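Local coordinates for trehalose synthase regulatory protein (Candida albicans, PDB 5HUS) that probably serves as a regulatory subunit of the trehalose-making enzyme complex, its C-terminal domain having the trehalose-phosphatase fold of the HAD clan, at residues V71-L77 with I92-N98; E97-F101 with Q196-S201; S201-R206 with A258-Y262. All coordinates share one frame; numbering follows the deposited sequence.

Contact 1 of 3, residues V71-L77 with I92-N98; sequences VYLLSYL and IGLIAEN
The ring of Tyr72 lies over Gly93, with Gly93 CA 3.8 Å from the centroid of the Tyr72 ring. This is a CH-pi contact, 25° off the ring normal. The ring reaches that place because CG stands anti to the carbonyl carbon (chi1 -77°). Gly93 has no side chain, which lets its CA lie against the ring. On the same side of the sheet, Leu74 and Ile95 cross obliquely, and Leu74 CD1 meets Ile95 CG2 at 3.5 Å. Leu73 and Leu94 fill the other side, where their CD2 atoms meet at 4.2 Å. Past the strands, Tyr76 and Asn98 lie side by side and point the same way. Their ring and amide planes are 29° apart. Asn98 ND2 sits above the rim of the Tyr76 ring, while Asn98 OD1 accepts a hydrogen bond from Gln196.

The backbones pair in parallel. Leu73 N donates to Gly93 O at 2.8 Å, and Leu73 O receives Ile95 N. Backbone hydrogen bonds continue past the strand ends: Ser75 O takes Asn98 N at 2.8 Å, and Leu77 O takes Glu97 N at 2.9 Å. Ser75 OG accepts from Leu77 N in an ST turn.

Strands 69-74 and 93-96 are neighbours in the large, mainly parallel sheet. Helix 79-86 makes the beta-alpha-beta crossover, consistent with the Rossmann-like core of the HAD clan. That helix covers Leu73 and Leu94 through Phe86. Helix 200-213 covers the opposite face through Ala204 and Val208, and its His212 is hydrogen-bonded to Tyr72 OH. Strand 20-26 flanks strand 69-74, and strand 101-103 flanks strand 93-96.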
ATOM      1  N   VAL A  71      -2.951  -3.622 -13.337  1.00 21.15           N
ATOM      2  CA  VAL A  71      -2.755  -4.188 -12.008  1.00 17.27           C
ATOM      3  C   VAL A  71      -1.518  -3.598 -11.349  1.00 18.12           C
ATOM      4  O   VAL A  71      -0.440  -3.607 -11.944  1.00 19.24           O
ATOM      5  CB  VAL A  71      -2.607  -5.722 -12.065  1.00 21.91           C
ATOM      6  CG1 VAL A  71      -2.435  -6.296 -10.671  1.00 20.51           C
ATOM      7  CG2 VAL A  71      -3.824  -6.337 -12.754  1.00 20.92           C
ATOM      8  N   TYR A  72      -1.691  -3.071 -10.135  1.00 18.11           N
ATOM      9  CA  TYR A  72      -0.587  -2.499  -9.354  1.00 17.35           C
ATOM     10  C   TYR A  72      -0.414  -3.206  -8.025  1.00 17.57           C
ATOM     11  O   TYR A  72      -1.389  -3.492  -7.330  1.00 19.79           O
ATOM     12  CB  TYR A  72      -0.811  -1.003  -9.095  1.00 15.87           C
ATOM     13  CG  TYR A  72      -0.498  -0.156 -10.294  1.00 20.01           C
ATOM     14  CD1 TYR A  72      -1.355  -0.132 -11.390  1.00 18.04           C
ATOM     15  CD2 TYR A  72       0.658   0.611 -10.342  1.00 19.25           C
ATOM     16  CE1 TYR A  72      -1.058   0.628 -12.504  1.00 20.57           C
ATOM     17  CE2 TYR A  72       0.960   1.380 -11.451  1.00 18.45           C
ATOM     18  CZ  TYR A  72       0.104   1.377 -12.529  1.00 19.46           C
ATOM     19  OH  TYR A  72       0.397   2.149 -13.630  1.00 20.77           O
ATOM     20  N   LEU A  73       0.839  -3.491  -7.684  1.00 18.62           N
ATOM     21  CA  LEU A  73       1.189  -3.987  -6.360  1.00 16.05           C
ATOM     22  C   LEU A  73       1.505  -2.828  -5.419  1.00 15.37           C
ATOM     23  O   LEU A  73       2.300  -1.954  -5.760  1.00 18.70           O
ATOM     24  CB  LEU A  73       2.398  -4.918  -6.444  1.00 15.29           C
ATOM     25  CG  LEU A  73       2.986  -5.323  -5.093  1.00 20.14           C
ATOM     26  CD1 LEU A  73       2.108  -6.374  -4.430  1.00 17.88           C
ATOM     27  CD2 LEU A  73       4.425  -5.826  -5.260  1.00 26.44           C
ATOM     28  N   LEU A  74       0.877  -2.823  -4.246  1.00 14.41           N
ATOM     29  CA  LEU A  74       1.193  -1.848  -3.204  1.00 15.84           C
ATOM     30  C   LEU A  74       1.969  -2.585  -2.130  1.00 18.46           C
ATOM     31  O   LEU A  74       1.465  -3.539  -1.534  1.00 19.30           O
ATOM     32  CB  LEU A  74      -0.078  -1.202  -2.633  1.00 17.82           C
ATOM     33  CG  LEU A  74       0.100  -0.270  -1.428  1.00 15.62           C
ATOM     34  CD1 LEU A  74       0.985   0.933  -1.767  1.00 17.12           C
ATOM     35  CD2 LEU A  74      -1.255   0.194  -0.902  1.00 22.42           C
ATOM     36  N   SER A  75       3.201  -2.145  -1.901  1.00 15.19           N
ATOM     37  CA  SER A  75       4.147  -2.873  -1.057  1.00 18.61           C
ATOM     38  C   SER A  75       4.900  -1.922  -0.149  1.00 16.26           C
ATOM     39  O   SER A  75       5.162  -0.777  -0.526  1.00 16.55           O
ATOM     40  CB  SER A  75       5.135  -3.650  -1.930  1.00 18.96           C
ATOM     41  OG  SER A  75       6.186  -4.220  -1.159  1.00 18.41           O
ATOM     42  N   TYR A  76       5.258  -2.399   1.041  1.00 16.91           N
ATOM     43  CA  TYR A  76       6.110  -1.630   1.949  1.00 18.44           C
ATOM     44  C   TYR A  76       7.575  -1.656   1.539  1.00 15.20           C
ATOM     45  O   TYR A  76       8.375  -0.878   2.056  1.00 19.08           O
ATOM     46  CB  TYR A  76       6.002  -2.154   3.383  1.00 22.43           C
ATOM     47  CG  TYR A  76       4.757  -1.722   4.113  1.00 34.08           C
ATOM     48  CD1 TYR A  76       4.629  -0.428   4.598  1.00 33.20           C
ATOM     49  CD2 TYR A  76       3.717  -2.614   4.334  1.00 43.50           C
ATOM     50  CE1 TYR A  76       3.487  -0.031   5.270  1.00 39.13           C
ATOM     51  CE2 TYR A  76       2.577  -2.231   5.004  1.00 36.43           C
ATOM     52  CZ  TYR A  76       2.466  -0.939   5.470  1.00 35.94           C
ATOM     53  OH  TYR A  76       1.327  -0.556   6.140  1.00 49.59           O
ATOM     54  N   LEU A  77       7.924  -2.551   0.618  1.00 17.57           N
ATOM     55  CA  LEU A  77       9.325  -2.765   0.265  1.00 17.84           C
ATOM     56  C   LEU A  77       9.937  -1.591  -0.493  1.00 23.27           C
ATOM     57  O   LEU A  77       9.242  -0.833  -1.167  1.00 20.52           O
ATOM     58  CB  LEU A  77       9.470  -4.043  -0.560  1.00 15.55           C
ATOM     59  CG  LEU A  77       9.029  -5.332   0.127  1.00 18.10           C
ATOM     60  CD1 LEU A  77       9.172  -6.505  -0.828  1.00 22.06           C
ATOM     61  CD2 LEU A  77       9.827  -5.594   1.403  1.00 25.15           C
ATOM     62  N   ILE A  92       3.334  -5.679 -14.338  1.00 24.54           N
ATOM     63  CA  ILE A  92       2.818  -5.303 -13.025  1.00 22.69           C
ATOM     64  C   ILE A  92       3.301  -3.910 -12.610  1.00 21.61           C
ATOM     65  O   ILE A  92       4.505  -3.657 -12.535  1.00 21.10           O
ATOM     66  CB  ILE A  92       3.251  -6.324 -11.943  1.00 23.75           C
ATOM     67  CG1 ILE A  92       2.774  -7.737 -12.307  1.00 32.62           C
ATOM     68  CG2 ILE A  92       2.742  -5.916 -10.565  1.00 28.81           C
ATOM     69  CD1 ILE A  92       2.767  -8.684 -11.138  1.00 48.38           C
ATOM     70  N   GLY A  93       2.366  -3.008 -12.337  1.00 20.95           N
ATOM     71  CA  GLY A  93       2.731  -1.711 -11.801  1.00 16.64           C
ATOM     72  C   GLY A  93       3.204  -1.860 -10.367  1.00 16.60           C
ATOM     73  O   GLY A  93       2.775  -2.773  -9.648  1.00 16.33           O
ATOM     74  N   LEU A  94       4.106  -0.979  -9.949  1.00 19.58           N
ATOM     75  CA  LEU A  94       4.669  -1.061  -8.609  1.00 19.12           C
ATOM     76  C   LEU A  94       4.486   0.219  -7.818  1.00 18.45           C
ATOM     77  O   LEU A  94       4.709   1.326  -8.327  1.00 21.47           O
ATOM     78  CB  LEU A  94       6.165  -1.402  -8.680  1.00 18.20           C
ATOM     79  CG  LEU A  94       6.515  -2.696  -9.433  1.00 18.80           C
ATOM     80  CD1 LEU A  94       8.023  -2.785  -9.687  1.00 22.61           C
ATOM     81  CD2 LEU A  94       6.018  -3.925  -8.689  1.00 19.14           C
ATOM     82  N   ILE A  95       4.089   0.064  -6.561  1.00 16.60           N
ATOM     83  CA  ILE A  95       4.053   1.181  -5.625  1.00 15.04           C
ATOM     84  C   ILE A  95       4.911   0.776  -4.425  1.00 19.80           C
ATOM     85  O   ILE A  95       4.587  -0.184  -3.728  1.00 17.87           O
ATOM     86  CB  ILE A  95       2.616   1.527  -5.189  1.00 18.01           C
ATOM     87  CG1 ILE A  95       1.733   1.790  -6.410  1.00 21.22           C
ATOM     88  CG2 ILE A  95       2.621   2.764  -4.313  1.00 16.46           C
ATOM     89  CD1 ILE A  95       0.249   1.847  -6.081  1.00 19.74           C
ATOM     90  N   ALA A  96       6.013   1.494  -4.209  1.00 15.88           N
ATOM     91  CA  ALA A  96       7.004   1.116  -3.200  1.00 15.05           C
ATOM     92  C   ALA A  96       6.903   1.965  -1.941  1.00 17.55           C
ATOM     93  O   ALA A  96       6.432   3.103  -1.987  1.00 17.54           O
ATOM     94  CB  ALA A  96       8.414   1.225  -3.775  1.00 18.24           C
ATOM     95  N   GLU A  97       7.364   1.397  -0.828  1.00 16.61           N
ATOM     96  CA  GLU A  97       7.318   2.036   0.492  1.00 17.53           C
ATOM     97  C   GLU A  97       5.956   2.658   0.758  1.00 18.49           C
ATOM     98  O   GLU A  97       5.838   3.816   1.179  1.00 17.16           O
ATOM     99  CB  GLU A  97       8.436   3.078   0.633  1.00 19.31           C
ATOM    100  CG  GLU A  97       9.829   2.454   0.520  1.00 19.41           C
ATOM    101  CD  GLU A  97      10.933   3.325   1.090  1.00 18.04           C
ATOM    102  OE1 GLU A  97      10.718   3.975   2.142  1.00 17.19           O
ATOM    103  OE2 GLU A  97      12.025   3.345   0.489  1.00 19.40           O
ATOM    104  N   ASN A  98       4.932   1.861   0.482  1.00 15.55           N
ATOM    105  CA  ASN A  98       3.546   2.180   0.791  1.00 16.59           C
ATOM    106  C   ASN A  98       3.034   3.429   0.092  1.00 20.53           C
ATOM    107  O   ASN A  98       2.053   4.015   0.524  1.00 18.77           O
ATOM    108  CB  ASN A  98       3.366   2.318   2.306  1.00 18.33           C
ATOM    109  CG  ASN A  98       1.931   2.145   2.737  1.00 29.74           C
ATOM    110  OD1 ASN A  98       1.460   2.821   3.655  1.00 35.31           O
ATOM    111  ND2 ASN A  98       1.215   1.250   2.064  1.00 27.29           N
TER

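Contact 2 of 3, residues E97-F101 with Q196-S201; sequences ENGNF and QKDQIS
Gly99, with no side chain, lets its loop lie close against the first turn of helix 200-213. Its CA lies 4.5 Å from Ser201 CA, and its phi of 129° is a backbone shape seldom open to residues with a side chain. Next in the chain Asn100 and Phe101 share Ala96 as their partner, a classic beta bulge. In the other segment, a type II turn from Lys197 to Ile200 leads from strand 192-197 into the helix, with Gln199 as the N-cap residue.

Ile200 points its side chain at the loop. Its CG1 is anti to the backbone N (chi1 -168°) and lies 3.6 Å from Gly99 C. Its CG2 packs on Asn98 O at 3.6 Å. The side chains of Asn100 and Ile200 cross at about a right angle.

One direct hydrogen bond joins the segments. Gln196 NE2 donates to Asn98 OD1 at 3.0 Å, on a lone pair, with the two amides nearly coplanar. Asn98 ND2 rests near Ser201 CB.

Asn100 is held at both ends of its amide. ND2 gives a hydrogen bond to Glu97 O at 2.8 Å, closing the loop on itself. Asn100 OD1 accepts from a bridging water at 2.8 Å, and that water accepts from Lys197 N at 2.9 Å.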
ATOM      1  N   GLU A  97       7.364   1.397  -0.828  1.00 16.61           N
ATOM      2  CA  GLU A  97       7.318   2.036   0.492  1.00 17.53           C
ATOM      3  C   GLU A  97       5.956   2.658   0.758  1.00 18.49           C
ATOM      4  O   GLU A  97       5.838   3.816   1.179  1.00 17.16           O
ATOM      5  CB  GLU A  97       8.436   3.078   0.633  1.00 19.31           C
ATOM      6  CG  GLU A  97       9.829   2.454   0.520  1.00 19.41           C
ATOM      7  CD  GLU A  97      10.933   3.325   1.090  1.00 18.04           C
ATOM      8  OE1 GLU A  97      10.718   3.975   2.142  1.00 17.19           O
ATOM      9  OE2 GLU A  97      12.025   3.345   0.489  1.00 19.40           O
ATOM     10  N   ASN A  98       4.932   1.861   0.482  1.00 15.55           N
ATOM     11  CA  ASN A  98       3.546   2.180   0.791  1.00 16.59           C
ATOM     12  C   ASN A  98       3.034   3.429   0.092  1.00 20.53           C
ATOM     13  O   ASN A  98       2.053   4.015   0.524  1.00 18.77           O
ATOM     14  CB  ASN A  98       3.366   2.318   2.306  1.00 18.33           C
ATOM     15  CG  ASN A  98       1.931   2.145   2.737  1.00 29.74           C
ATOM     16  OD1 ASN A  98       1.460   2.821   3.655  1.00 35.31           O
ATOM     17  ND2 ASN A  98       1.215   1.250   2.064  1.00 27.29           N
ATOM     18  N   GLY A  99       3.681   3.829  -0.996  1.00 15.27           N
ATOM     19  CA  GLY A  99       3.187   4.964  -1.750  1.00 16.99           C
ATOM     20  C   GLY A  99       4.199   6.051  -2.057  1.00 19.49           C
ATOM     21  O   GLY A  99       3.935   6.914  -2.898  1.00 18.13           O
ATOM     22  N   ASN A 100       5.351   6.023  -1.393  1.00 16.80           N
ATOM     23  CA  ASN A 100       6.352   7.075  -1.594  1.00 14.82           C
ATOM     24  C   ASN A 100       6.932   7.085  -3.006  1.00 19.63           C
ATOM     25  O   ASN A 100       7.392   8.118  -3.488  1.00 18.70           O
ATOM     26  CB  ASN A 100       7.482   6.933  -0.570  1.00 17.67           C
ATOM     27  CG  ASN A 100       7.058   7.373   0.806  1.00 18.76           C
ATOM     28  OD1 ASN A 100       7.006   8.573   1.100  1.00 19.28           O
ATOM     29  ND2 ASN A 100       6.731   6.407   1.662  1.00 16.27           N
ATOM     30  N   PHE A 101       6.906   5.933  -3.666  1.00 16.52           N
ATOM     31  CA  PHE A 101       7.454   5.802  -5.017  1.00 17.31           C
ATOM     32  C   PHE A 101       6.547   4.963  -5.895  1.00 19.19           C
ATOM     33  O   PHE A 101       6.002   3.968  -5.444  1.00 18.34           O
ATOM     34  CB  PHE A 101       8.853   5.177  -4.975  1.00 15.54           C
ATOM     35  CG  PHE A 101       9.783   5.855  -4.009  1.00 17.75           C
ATOM     36  CD1 PHE A 101      10.429   7.033  -4.356  1.00 18.52           C
ATOM     37  CD2 PHE A 101      10.000   5.319  -2.748  1.00 19.09           C
ATOM     38  CE1 PHE A 101      11.281   7.666  -3.458  1.00 20.19           C
ATOM     39  CE2 PHE A 101      10.847   5.945  -1.844  1.00 18.87           C
ATOM     40  CZ  PHE A 101      11.491   7.121  -2.202  1.00 18.92           C
ATOM     41  N   GLN A 196       5.855   7.028   8.728  1.00 18.44           N
ATOM     42  CA  GLN A 196       5.637   7.389   7.330  1.00 20.95           C
ATOM     43  C   GLN A 196       4.896   8.709   7.169  1.00 17.97           C
ATOM     44  O   GLN A 196       4.295   9.233   8.121  1.00 20.47           O
ATOM     45  CB  GLN A 196       4.869   6.274   6.583  1.00 21.33           C
ATOM     46  CG  GLN A 196       3.437   6.158   6.990  1.00 24.09           C
ATOM     47  CD  GLN A 196       2.643   5.213   6.094  1.00 35.86           C
ATOM     48  OE1 GLN A 196       1.433   5.354   5.929  1.00 53.25           O
ATOM     49  NE2 GLN A 196       3.322   4.241   5.525  1.00 33.93           N
ATOM     50  N   LYS A 197       4.961   9.229   5.947  1.00 19.39           N
ATOM     51  CA  LYS A 197       4.212  10.412   5.554  1.00 18.55           C
ATOM     52  C   LYS A 197       2.712  10.153   5.612  1.00 21.21           C
ATOM     53  O   LYS A 197       2.228   9.115   5.153  1.00 19.10           O
ATOM     54  CB  LYS A 197       4.607  10.850   4.142  1.00 20.40           C
ATOM     55  CG  LYS A 197       5.463  12.100   4.077  1.00 51.55           C
ATOM     56  CD  LYS A 197       4.696  13.311   4.583  1.00 45.10           C
ATOM     57  CE  LYS A 197       4.758  14.476   3.608  1.00 35.83           C
ATOM     58  NZ  LYS A 197       4.652  15.787   4.306  1.00 39.43           N
ATOM     59  N   ASP A 198       1.973  11.111   6.162  1.00 18.52           N
ATOM     60  CA  ASP A 198       0.519  10.995   6.273  1.00 19.57           C
ATOM     61  C   ASP A 198      -0.160  10.737   4.933  1.00 23.07           C
ATOM     62  O   ASP A 198       0.117  11.423   3.948  1.00 21.68           O
ATOM     63  CB  ASP A 198      -0.076  12.269   6.888  1.00 22.39           C
ATOM     64  CG  ASP A 198       0.284  12.434   8.342  1.00 30.59           C
ATOM     65  OD1 ASP A 198       0.945  11.533   8.907  1.00 28.18           O
ATOM     66  OD2 ASP A 198      -0.109  13.462   8.927  1.00 27.81           O
ATOM     67  N   GLN A 199      -1.054   9.746   4.922  1.00 21.79           N
ATOM     68  CA  GLN A 199      -1.874   9.408   3.763  1.00 17.37           C
ATOM     69  C   GLN A 199      -1.072   9.177   2.478  1.00 20.20           C
ATOM     70  O   GLN A 199      -1.575   9.397   1.383  1.00 20.58           O
ATOM     71  CB  GLN A 199      -2.932  10.500   3.530  1.00 25.72           C
ATOM     72  CG  GLN A 199      -4.006  10.543   4.614  1.00 28.33           C
ATOM     73  CD  GLN A 199      -5.098  11.572   4.345  1.00 32.66           C
ATOM     74  OE1 GLN A 199      -4.860  12.606   3.724  1.00 37.86           O
ATOM     75  NE2 GLN A 199      -6.305  11.283   4.817  1.00 42.52           N
ATOM     76  N   ILE A 200       0.163   8.707   2.598  1.00 19.98           N
ATOM     77  CA  ILE A 200       0.981   8.565   1.397  1.00 20.12           C
ATOM     78  C   ILE A 200       0.432   7.440   0.494  1.00 16.63           C
ATOM     79  O   ILE A 200       0.514   7.539  -0.732  1.00 15.86           O
ATOM     80  CB  ILE A 200       2.488   8.341   1.752  1.00 21.47           C
ATOM     81  CG1 ILE A 200       3.369   8.486   0.506  1.00 18.79           C
ATOM     82  CG2 ILE A 200       2.712   7.004   2.444  1.00 21.26           C
ATOM     83  CD1 ILE A 200       3.249   9.829  -0.176  1.00 24.24           C
ATOM     84  N   SER A 201      -0.180   6.412   1.078  1.00 18.96           N
ATOM     85  CA  SER A 201      -0.765   5.340   0.261  1.00 18.62           C
ATOM     86  C   SER A 201      -1.979   5.860  -0.503  1.00 15.71           C
ATOM     87  O   SER A 201      -2.204   5.500  -1.658  1.00 17.58           O
ATOM     88  CB  SER A 201      -1.148   4.127   1.120  1.00 23.35           C
ATOM     89  OG  SER A 201      -2.175   4.448   2.039  1.00 24.74           O
TER
HETATM   90  O   HOH W   1       6.867   8.363   3.886  1.00 30.57           O

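Contact 3 of 3, residues S201-R206 with A258-Y262; sequences SLKAIR and ANYEY
Tyr262 of helix 254-265 lays its ring along helix 200-213, against Leu202, Ile205 and Arg206. This is a helix-helix packing within the trehalose-phosphatase family region (HAD clan). Over residues 201-206 and 258-262 the helix axes run 39° apart, 10.1 Å at closest approach. Tyr262 CB starts beside Leu202 CG at 4.2 Å. CG is anti to the backbone N (chi1 176°), which sends the ring along the helix surface. Ile205 CG2 comes to the ring edge, near its plane, 3.8 Å from Tyr262 CE2. The same CE2 is 3.9 Å from Leu202 O. At the tip, Tyr262 OH lies 3.4 Å from Arg206 CB. Arg206 crosses the tyrosine at about a right angle, its guanidinium plane nearly perpendicular to the ring. The guanidinium itself turns to other partners, with hydrogen bonds to Gln230 O and Phe228 O and a salt bridge to Asp235.

Leu202 slides past Tyr262 in the opposite direction, and its CD1 reaches Ala258 CB at 3.7 Å. Ile205 CD1 packs against the amide of Asn259. Both ends of that amide have hydrogen-bond partners. ND2 pairs with Tyr248 OH, outside the two segments. Ser201 OG donates to Asn259 OD1 at 2.9 Å, in the carbonyl plane and on a lone pair.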
ATOM      1  N   SER A 201      -0.180   6.412   1.078  1.00 18.96           N
ATOM      2  CA  SER A 201      -0.765   5.340   0.261  1.00 18.62           C
ATOM      3  C   SER A 201      -1.979   5.860  -0.503  1.00 15.71           C
ATOM      4  O   SER A 201      -2.204   5.500  -1.658  1.00 17.58           O
ATOM      5  CB  SER A 201      -1.148   4.127   1.120  1.00 23.35           C
ATOM      6  OG  SER A 201      -2.175   4.448   2.039  1.00 24.74           O
ATOM      7  N   LEU A 202      -2.756   6.722   0.146  1.00 19.17           N
ATOM      8  CA  LEU A 202      -3.916   7.331  -0.506  1.00 23.18           C
ATOM      9  C   LEU A 202      -3.474   8.207  -1.667  1.00 17.62           C
ATOM     10  O   LEU A 202      -4.075   8.180  -2.739  1.00 19.13           O
ATOM     11  CB  LEU A 202      -4.733   8.161   0.490  1.00 20.53           C
ATOM     12  CG  LEU A 202      -5.738   7.460   1.411  1.00 27.54           C
ATOM     13  CD1 LEU A 202      -5.078   6.470   2.340  1.00 34.97           C
ATOM     14  CD2 LEU A 202      -6.508   8.503   2.211  1.00 34.05           C
ATOM     15  N   LYS A 203      -2.419   8.985  -1.453  1.00 17.83           N
ATOM     16  CA  LYS A 203      -1.918   9.875  -2.493  1.00 16.37           C
ATOM     17  C   LYS A 203      -1.355   9.088  -3.676  1.00 16.11           C
ATOM     18  O   LYS A 203      -1.499   9.509  -4.825  1.00 19.54           O
ATOM     19  CB  LYS A 203      -0.863  10.824  -1.919  1.00 22.61           C
ATOM     20  CG  LYS A 203      -1.443  11.772  -0.877  1.00 22.07           C
ATOM     21  CD  LYS A 203      -0.448  12.826  -0.425  1.00 28.43           C
ATOM     22  CE  LYS A 203      -1.081  13.757   0.598  1.00 37.17           C
ATOM     23  NZ  LYS A 203      -0.138  14.832   1.046  1.00 33.62           N
ATOM     24  N   ALA A 204      -0.733   7.943  -3.401  1.00 18.39           N
ATOM     25  CA  ALA A 204      -0.211   7.104  -4.475  1.00 18.60           C
ATOM     26  C   ALA A 204      -1.340   6.481  -5.291  1.00 17.79           C
ATOM     27  O   ALA A 204      -1.267   6.422  -6.514  1.00 16.80           O
ATOM     28  CB  ALA A 204       0.703   6.016  -3.916  1.00 17.84           C
ATOM     29  N   ILE A 205      -2.379   6.012  -4.609  1.00 15.55           N
ATOM     30  CA  ILE A 205      -3.523   5.437  -5.297  1.00 18.43           C
ATOM     31  C   ILE A 205      -4.167   6.504  -6.180  1.00 20.99           C
ATOM     32  O   ILE A 205      -4.475   6.259  -7.343  1.00 18.49           O
ATOM     33  CB  ILE A 205      -4.552   4.858  -4.304  1.00 16.24           C
ATOM     34  CG1 ILE A 205      -3.975   3.594  -3.648  1.00 21.69           C
ATOM     35  CG2 ILE A 205      -5.879   4.537  -5.035  1.00 18.94           C
ATOM     36  CD1 ILE A 205      -4.814   3.033  -2.520  1.00 24.11           C
ATOM     37  N   ARG A 206      -4.320   7.707  -5.634  1.00 21.44           N
ATOM     38  CA  ARG A 206      -4.894   8.812  -6.393  1.00 17.84           C
ATOM     39  C   ARG A 206      -4.042   9.142  -7.613  1.00 20.04           C
ATOM     40  O   ARG A 206      -4.570   9.413  -8.684  1.00 21.84           O
ATOM     41  CB  ARG A 206      -5.051  10.051  -5.509  1.00 19.80           C
ATOM     42  CG  ARG A 206      -5.537  11.279  -6.271  1.00 23.60           C
ATOM     43  CD  ARG A 206      -5.752  12.470  -5.342  1.00 22.07           C
ATOM     44  NE  ARG A 206      -4.512  12.954  -4.747  1.00 29.11           N
ATOM     45  CZ  ARG A 206      -4.442  13.958  -3.878  1.00 31.78           C
ATOM     46  NH1 ARG A 206      -5.547  14.590  -3.502  1.00 31.34           N
ATOM     47  NH2 ARG A 206      -3.267  14.330  -3.384  1.00 28.84           N
ATOM     48  N   ALA A 258      -7.739   2.815   5.742  1.00 25.81           N
ATOM     49  CA  ALA A 258      -7.772   4.120   5.093  1.00 23.66           C
ATOM     50  C   ALA A 258      -7.936   3.948   3.590  1.00 25.18           C
ATOM     51  O   ALA A 258      -8.667   4.704   2.952  1.00 21.56           O
ATOM     52  CB  ALA A 258      -6.522   4.919   5.407  1.00 24.07           C
ATOM     53  N   ASN A 259      -7.256   2.954   3.027  1.00 20.59           N
ATOM     54  CA  ASN A 259      -7.396   2.668   1.602  1.00 20.17           C
ATOM     55  C   ASN A 259      -8.792   2.159   1.240  1.00 19.32           C
ATOM     56  O   ASN A 259      -9.337   2.543   0.206  1.00 20.28           O
ATOM     57  CB  ASN A 259      -6.329   1.666   1.153  1.00 19.19           C
ATOM     58  CG  ASN A 259      -4.923   2.243   1.221  1.00 23.01           C
ATOM     59  OD1 ASN A 259      -4.741   3.459   1.187  1.00 25.77           O
ATOM     60  ND2 ASN A 259      -3.921   1.372   1.318  1.00 20.20           N
ATOM     61  N   TYR A 260      -9.373   1.294   2.074  1.00 20.21           N
ATOM     62  CA  TYR A 260     -10.728   0.797   1.799  1.00 20.18           C
ATOM     63  C   TYR A 260     -11.716   1.953   1.774  1.00 22.91           C
ATOM     64  O   TYR A 260     -12.529   2.077   0.863  1.00 20.76           O
ATOM     65  CB  TYR A 260     -11.192  -0.229   2.843  1.00 17.67           C
ATOM     66  CG  TYR A 260     -10.411  -1.516   2.865  1.00 19.70           C
ATOM     67  CD1 TYR A 260     -10.056  -2.165   1.690  1.00 22.73           C
ATOM     68  CD2 TYR A 260     -10.020  -2.079   4.070  1.00 23.34           C
ATOM     69  CE1 TYR A 260      -9.336  -3.354   1.724  1.00 20.84           C
ATOM     70  CE2 TYR A 260      -9.299  -3.251   4.113  1.00 20.76           C
ATOM     71  CZ  TYR A 260      -8.957  -3.882   2.943  1.00 21.69           C
ATOM     72  OH  TYR A 260      -8.233  -5.046   3.006  1.00 22.90           O
ATOM     73  N   GLU A 261     -11.646   2.794   2.795  1.00 26.17           N
ATOM     74  CA  GLU A 261     -12.554   3.931   2.886  1.00 26.97           C
ATOM     75  C   GLU A 261     -12.400   4.867   1.690  1.00 25.79           C
ATOM     76  O   GLU A 261     -13.393   5.371   1.158  1.00 26.01           O
ATOM     77  CB  GLU A 261     -12.323   4.679   4.198  1.00 26.02           C
ATOM     78  CG  GLU A 261     -12.732   3.880   5.426  1.00 27.69           C
ATOM     79  CD  GLU A 261     -12.390   4.586   6.726  1.00 45.51           C
ATOM     80  OE1 GLU A 261     -12.102   5.796   6.685  1.00 40.70           O
ATOM     81  OE2 GLU A 261     -12.407   3.927   7.788  1.00 46.54           O
ATOM     82  N   TYR A 262     -11.162   5.082   1.250  1.00 22.96           N
ATOM     83  CA  TYR A 262     -10.914   5.940   0.092  1.00 21.14           C
ATOM     84  C   TYR A 262     -11.474   5.344  -1.198  1.00 24.40           C
ATOM     85  O   TYR A 262     -12.158   6.029  -1.962  1.00 26.00           O
ATOM     86  CB  TYR A 262      -9.412   6.219  -0.072  1.00 20.87           C
ATOM     87  CG  TYR A 262      -9.088   7.022  -1.320  1.00 23.93           C
ATOM     88  CD1 TYR A 262      -9.734   8.226  -1.584  1.00 22.11           C
ATOM     89  CD2 TYR A 262      -8.144   6.576  -2.235  1.00 23.17           C
ATOM     90  CE1 TYR A 262      -9.450   8.960  -2.727  1.00 26.75           C
ATOM     91  CE2 TYR A 262      -7.847   7.302  -3.376  1.00 23.76           C
ATOM     92  CZ  TYR A 262      -8.506   8.494  -3.620  1.00 30.55           C
ATOM     93  OH  TYR A 262      -8.214   9.223  -4.753  1.00 26.68           O
TER

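How the contacts relate
From the N terminus, strand 69-74 comes first, and contact 1 closes the short loop through helix 79-86 back to strand 93-96. Contact 2 begins where contact 1 ends, sharing Glu97 and Asn98. It closes a much longer loop, which holds the four-stranded antiparallel sheet and returns on strand 192-197. Contact 3 opens at Ser201, the last residue of contact 2, and closes the loop to helix 254-265. The three loops therefore run in series and none nests or crosses. They also touch in space: Ile95 CG2 and Gly99 CA both pack on Ala204 CB. Together they tie the large sheet and the four-stranded sheet to helices 200-213 and 254-265.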